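Local coordinates for protein transcriptional activator of comK gene (Bacillus halodurans, PDB 2HQB) that probably activates transcription of the competence gene comK, as a membrane lipoprotein of the BMP family with a fold like that of periplasmic substrate-binding proteins, at residues V91-E96 against L105-Y110; G209-Q214 against T226-D231. All coordinates share one frame; numbering follows the deposited sequence.

Both interactions pair neighbouring parallel strands at the ends where they run toward the other half of the molecule, an arrangement consistent with the two-lobed fold of type I periplasmic binding proteins. Interaction 1 lies in the sheet of one lobe and interaction 2 in that of the other. Both are largely buried and rest on parallel backbone pairing, firm in interaction 1 and partly weak in interaction 2. Side-chain packing is aromatic and aliphatic in interaction 1, with histidine and asparagine at its outer side; in interaction 2 it comes from threonine and valines. They meet through Phe107 and Gln228, near helix 230-240, which begins within 226-231 and packs against the face of the first sheet that carries Phe93 and Leu105.

Interaction 1 (V91-E96 against L105-Y110); sequences VSFNGE and LHFEGY
Leu105 joins strand 91-93 through both its backbone polar atoms: its N donates to Ser92 O at 2.8 Å, and its O accepts from Asn94 N at 2.8 Å. This is the parallel pattern, in which Leu105 bonds to the residues on either side of Phe93, its bridge partner; the two short strand segments cross at -29°. The tight side is apolar. Leu105 lays its CB over the centre of the Phe93 ring, 4.2 Å from the centroid in a CH-pi contact, and its CD1 bridges Val91 CG1 and Phe93 CE1, each at 3.5 Å. Leu105 CG stands anti to its own carbonyl carbon (chi1 -52°), beside the backbone N, and from there the branch reaches Val91. Farther along, Phe93 CE2 meets Phe107 CE1 edge against edge at 3.4 Å, the ring planes 36° apart. The looser side is the turn after the strand, where Asn94 is exposed. Here Ser92 OG accepts from Gly95 N at 3.2 Å, an ST motif that draws the turn back on the strand end. The His106 ring leans against this turn, with Asn94 N over one face and Gly95 O at its edge; its NE2 is hydrogen-bonded to Ser104 OG, and Tyr252 stacks on it. With an alanine at His106, Ser104 OG would probably lose that partner and the Asn94-Gly95 turn would lose the flat ring beside it. In the sheet, strand 66-69 pairs with strand 89-93 and strand 249-253 with strand 102-107, while helix 230-240 packs Leu233 and Val237 against the side carrying Phe93, Leu105 and Phe107.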
loop_
_atom_site.group_PDB
_atom_site.type_symbol
_atom_site.label_atom_id
_atom_site.label_comp_id
_atom_site.label_asym_id
_atom_site.label_seq_id
_atom_site.Cartn_x
_atom_site.Cartn_y
_atom_site.Cartn_z
ATOM N N VAL A 91 9.357 4.596 14.534
ATOM C CA VAL A 91 8.366 3.852 13.774
ATOM C C VAL A 91 8.989 3.489 12.425
ATOM O O VAL A 91 9.673 4.300 11.805
ATOM C CB VAL A 91 7.101 4.672 13.500
ATOM C CG1 VAL A 91 5.944 3.743 13.121
ATOM C CG2 VAL A 91 6.732 5.472 14.713
ATOM N N SER A 92 8.788 2.256 11.984
ATOM C CA SER A 92 9.327 1.843 10.703
ATOM C C SER A 92 8.142 1.408 9.880
ATOM O O SER A 92 7.112 0.980 10.410
ATOM C CB SER A 92 10.286 0.648 10.848
ATOM O OG SER A 92 9.651 -0.613 10.575
ATOM N N PHE A 93 8.263 1.542 8.573
ATOM C CA PHE A 93 7.196 1.055 7.738
ATOM C C PHE A 93 7.662 -0.311 7.240
ATOM O O PHE A 93 8.619 -0.387 6.488
ATOM C CB PHE A 93 6.958 1.991 6.584
ATOM C CG PHE A 93 5.567 2.500 6.529
ATOM C CD1 PHE A 93 5.175 3.583 7.329
ATOM C CD2 PHE A 93 4.611 1.861 5.723
ATOM C CE1 PHE A 93 3.835 4.034 7.336
ATOM C CE2 PHE A 93 3.256 2.290 5.711
ATOM C CZ PHE A 93 2.864 3.382 6.520
ATOM N N ASN A 94 7.045 -1.379 7.738
ATOM C CA ASN A 94 7.343 -2.758 7.311
ATOM C C ASN A 94 8.387 -3.657 7.918
ATOM O O ASN A 94 8.473 -4.819 7.527
ATOM C CB ASN A 94 7.596 -2.850 5.808
ATOM C CG ASN A 94 6.405 -2.504 5.008
ATOM O OD1 ASN A 94 5.273 -2.611 5.475
ATOM N ND2 ASN A 94 6.637 -2.081 3.772
ATOM N N GLY A 95 9.216 -3.208 8.824
ATOM C CA GLY A 95 10.159 -4.209 9.314
ATOM C C GLY A 95 9.578 -5.036 10.452
ATOM O O GLY A 95 8.383 -4.972 10.745
ATOM N N GLU A 96 10.426 -5.816 11.099
ATOM C CA GLU A 96 10.008 -6.618 12.241
ATOM C C GLU A 96 10.750 -5.938 13.396
ATOM O O GLU A 96 11.967 -5.759 13.334
ATOM C CB GLU A 96 10.453 -8.089 12.060
ATOM C CG GLU A 96 11.946 -8.255 11.631
ATOM C CD GLU A 96 12.434 -9.719 11.497
ATOM O OE1 GLU A 96 12.427 -10.455 12.514
ATOM O OE2 GLU A 96 12.837 -10.127 10.375
ATOM N N LEU A 105 4.880 -0.606 11.153
ATOM C CA LEU A 105 3.573 -0.538 10.554
ATOM C C LEU A 105 3.462 -1.470 9.356
ATOM O O LEU A 105 4.402 -1.570 8.557
ATOM C CB LEU A 105 3.321 0.908 10.129
ATOM C CG LEU A 105 3.568 1.911 11.249
ATOM C CD1 LEU A 105 3.487 3.298 10.711
ATOM C CD2 LEU A 105 2.524 1.714 12.329
ATOM N N HIS A 106 2.311 -2.124 9.226
ATOM C CA HIS A 106 2.051 -3.022 8.101
ATOM C C HIS A 106 0.617 -2.893 7.581
ATOM O O HIS A 106 -0.335 -2.765 8.355
ATOM C CB HIS A 106 2.258 -4.463 8.515
ATOM C CG HIS A 106 3.594 -4.726 9.114
ATOM N ND1 HIS A 106 4.646 -5.232 8.384
ATOM C CD2 HIS A 106 4.042 -4.585 10.384
ATOM C CE1 HIS A 106 5.685 -5.397 9.183
ATOM N NE2 HIS A 106 5.346 -5.014 10.401
ATOM N N PHE A 107 0.460 -2.906 6.265
ATOM C CA PHE A 107 -0.863 -2.841 5.682
ATOM C C PHE A 107 -1.261 -4.259 5.372
ATOM O O PHE A 107 -0.460 -5.068 4.888
ATOM C CB PHE A 107 -0.888 -2.018 4.410
ATOM C CG PHE A 107 -0.991 -0.562 4.658
ATOM C CD1 PHE A 107 0.138 0.244 4.634
ATOM C CD2 PHE A 107 -2.210 0.010 4.939
ATOM C CE1 PHE A 107 0.050 1.622 4.888
ATOM C CE2 PHE A 107 -2.321 1.379 5.195
ATOM C CZ PHE A 107 -1.183 2.192 5.168
ATOM N N GLU A 108 -2.514 -4.554 5.684
ATOM C CA GLU A 108 -3.059 -5.868 5.468
ATOM C C GLU A 108 -3.458 -5.939 4.000
ATOM O O GLU A 108 -4.251 -5.129 3.535
ATOM C CB GLU A 108 -4.242 -6.063 6.415
ATOM C CG GLU A 108 -4.319 -7.466 6.988
ATOM C CD GLU A 108 -3.065 -7.862 7.743
ATOM O OE1 GLU A 108 -2.793 -7.240 8.790
ATOM O OE2 GLU A 108 -2.355 -8.789 7.293
ATOM N N GLY A 109 -2.900 -6.904 3.273
ATOM C CA GLY A 109 -3.176 -7.004 1.847
ATOM C C GLY A 109 -4.253 -7.909 1.257
ATOM O O GLY A 109 -4.882 -7.540 0.268
ATOM N N TYR A 110 -4.463 -9.091 1.831
ATOM C CA TYR A 110 -5.468 -10.023 1.311
ATOM C C TYR A 110 -6.847 -9.398 1.057
ATOM O O TYR A 110 -7.359 -9.469 -0.060
ATOM C CB TYR A 110 -5.615 -11.202 2.262
ATOM C CG TYR A 110 -6.515 -12.310 1.755
ATOM C CD1 TYR A 110 -6.036 -13.313 0.894
ATOM C CD2 TYR A 110 -7.861 -12.342 2.115
ATOM C CE1 TYR A 110 -6.893 -14.315 0.407
ATOM C CE2 TYR A 110 -8.718 -13.327 1.637
ATOM C CZ TYR A 110 -8.240 -14.296 0.787
ATOM O OH TYR A 110 -9.147 -15.177 0.275
#

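Interaction 2 (G209-Q214 against T226-D231); sequences GYVGDQ and TVQHVD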
loop_
_atom_site.group_PDB
_atom_site.type_symbol
_atom_site.label_atom_id
_atom_site.label_comp_id
_atom_site.label_asym_id
_atom_site.label_seq_id
_atom_site.Cartn_x
_atom_site.Cartn_y
_atom_site.Cartn_z
ATOM N N GLY A 209 -6.582 -0.197 -9.799
ATOM C CA GLY A 209 -5.549 0.646 -9.215
ATOM C C GLY A 209 -4.779 0.004 -8.055
ATOM O O GLY A 209 -5.303 -0.835 -7.313
ATOM N N TYR A 210 -3.528 0.419 -7.885
ATOM C CA TYR A 210 -2.681 -0.121 -6.831
ATOM C C TYR A 210 -2.138 0.923 -5.850
ATOM O O TYR A 210 -1.464 1.863 -6.258
ATOM C CB TYR A 210 -1.492 -0.863 -7.448
ATOM C CG TYR A 210 -0.763 -1.717 -6.449
ATOM C CD1 TYR A 210 -1.415 -2.814 -5.850
ATOM C CD2 TYR A 210 0.564 -1.438 -6.087
ATOM C CE1 TYR A 210 -0.774 -3.618 -4.921
ATOM C CE2 TYR A 210 1.229 -2.238 -5.140
ATOM C CZ TYR A 210 0.541 -3.336 -4.559
ATOM O OH TYR A 210 1.144 -4.136 -3.602
ATOM N N VAL A 211 -2.415 0.721 -4.563
ATOM C CA VAL A 211 -1.950 1.593 -3.480
ATOM C C VAL A 211 -2.411 3.040 -3.555
ATOM O O VAL A 211 -2.360 3.741 -2.563
ATOM C CB VAL A 211 -0.410 1.530 -3.359
ATOM C CG1 VAL A 211 0.071 2.399 -2.261
ATOM C CG2 VAL A 211 0.025 0.084 -3.068
ATOM N N GLY A 212 -2.892 3.483 -4.714
ATOM C CA GLY A 212 -3.365 4.850 -4.858
ATOM C C GLY A 212 -4.735 4.894 -5.527
ATOM O O GLY A 212 -5.112 3.980 -6.240
ATOM N N ASP A 213 -5.489 5.969 -5.335
ATOM C CA ASP A 213 -6.805 6.051 -5.954
ATOM C C ASP A 213 -6.794 5.884 -7.456
ATOM O O ASP A 213 -7.838 5.572 -8.042
ATOM C CB ASP A 213 -7.498 7.339 -5.626
ATOM C CG ASP A 213 -8.915 7.332 -6.084
ATOM O OD1 ASP A 213 -9.671 6.464 -5.602
ATOM O OD2 ASP A 213 -9.272 8.188 -6.929
ATOM N N GLN A 214 -5.641 6.115 -8.079
ATOM C CA GLN A 214 -5.470 5.884 -9.517
ATOM C C GLN A 214 -6.550 6.257 -10.485
ATOM O O GLN A 214 -6.346 6.050 -11.661
ATOM C CB GLN A 214 -5.245 4.411 -9.829
ATOM C CG GLN A 214 -3.966 3.735 -9.373
ATOM C CD GLN A 214 -2.847 4.674 -9.012
ATOM O OE1 GLN A 214 -2.588 5.661 -9.696
ATOM N NE2 GLN A 214 -2.154 4.351 -7.932
ATOM N N THR A 226 -7.131 -0.585 -5.215
ATOM C CA THR A 226 -6.942 -1.146 -3.880
ATOM C C THR A 226 -6.046 -0.122 -3.135
ATOM O O THR A 226 -4.835 -0.174 -3.176
ATOM C CB THR A 226 -6.309 -2.611 -3.937
ATOM O OG1 THR A 226 -5.049 -2.618 -4.624
ATOM C CG2 THR A 226 -7.248 -3.552 -4.677
ATOM N N VAL A 227 -6.676 0.820 -2.453
ATOM C CA VAL A 227 -5.972 1.897 -1.770
ATOM C C VAL A 227 -5.457 1.666 -0.343
ATOM O O VAL A 227 -6.160 1.114 0.500
ATOM C CB VAL A 227 -6.879 3.132 -1.754
ATOM C CG1 VAL A 227 -6.120 4.351 -1.278
ATOM C CG2 VAL A 227 -7.454 3.340 -3.131
ATOM N N GLN A 228 -4.217 2.099 -0.093
ATOM C CA GLN A 228 -3.609 2.007 1.228
ATOM C C GLN A 228 -3.274 3.448 1.617
ATOM O O GLN A 228 -2.463 4.095 0.964
ATOM C CB GLN A 228 -2.359 1.133 1.188
ATOM C CG GLN A 228 -2.685 -0.299 0.789
ATOM C CD GLN A 228 -1.515 -1.248 0.947
ATOM O OE1 GLN A 228 -0.384 -0.896 0.646
ATOM N NE2 GLN A 228 -1.785 -2.462 1.413
ATOM N N HIS A 229 -3.900 3.956 2.677
ATOM C CA HIS A 229 -3.685 5.346 3.059
ATOM C C HIS A 229 -2.525 5.611 3.961
ATOM O O HIS A 229 -2.697 5.802 5.167
ATOM C CB HIS A 229 -4.952 5.915 3.685
ATOM C CG HIS A 229 -6.171 5.708 2.841
ATOM N ND1 HIS A 229 -6.517 6.556 1.811
ATOM C CD2 HIS A 229 -7.087 4.713 2.831
ATOM C CE1 HIS A 229 -7.596 6.093 1.204
ATOM N NE2 HIS A 229 -7.961 4.976 1.804
ATOM N N VAL A 230 -1.343 5.647 3.355
ATOM C CA VAL A 230 -0.096 5.909 4.058
ATOM C C VAL A 230 -0.103 7.279 4.731
ATOM O O VAL A 230 0.331 7.413 5.878
ATOM C CB VAL A 230 1.094 5.855 3.087
ATOM C CG1 VAL A 230 2.368 6.125 3.828
ATOM C CG2 VAL A 230 1.168 4.479 2.420
ATOM N N ASP A 231 -0.593 8.296 4.023
ATOM C CA ASP A 231 -0.616 9.640 4.585
ATOM C C ASP A 231 -1.467 9.631 5.838
ATOM O O ASP A 231 -1.099 10.225 6.864
ATOM C CB ASP A 231 -1.127 10.666 3.559
ATOM C CG ASP A 231 -2.400 10.214 2.826
ATOM O OD1 ASP A 231 -2.838 9.044 2.958
ATOM O OD2 ASP A 231 -2.959 11.059 2.094
#
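Gly209 O takes a hydrogen bond from Thr226 N at 2.8 Å. The N-H points almost straight at the oxygen (165°), yet the donor sits well above the carbonyl plane, 46° out of it. Thr226 OG1 also comes within 3.2 Å of Gly209 O: chi1 of 58° sets the hydroxyl between the backbone N and the carbonyl carbon, on the side of strand 209-211, where it also hydrogen-bonds Tyr186 OH and lies near Tyr210 CD1. The next two backbone bonds are weaker. Val211 N gives a weak, bent bond to Thr226 O at 2.9 Å, and Gln228 N a long, weak one to Val211 O at 3.5 Å. Val211 has a positive phi, and with it the chain leaves the strand; Gln214 NE2 then donates to Tyr210 O at 3.1 Å, tying the turn back to the strand it has just left. Side chains fill in on two sides. Val211 CG2 lies over the rim of the Tyr210 ring and 3.9 Å from Gln228 OE1, whereas Val227 CG2 packs on the turn, 3.9 Å from Gly212 C. Val227 CG1 covers the rim of the His229 ring, whose NE2 is hydrogen-bonded to Ser261 OG. His229 is the N-cap residue of helix 230-240. Strand 206-211 lies between strands 184-186 and 222-228, the latter flanked by antiparallel strand 260-262. The chain crosses between the lobes just before helix 230-240, which packs on the sheet containing strand 102-107, its Val230 touching Phe107 and also Lys24 of helix 23-35.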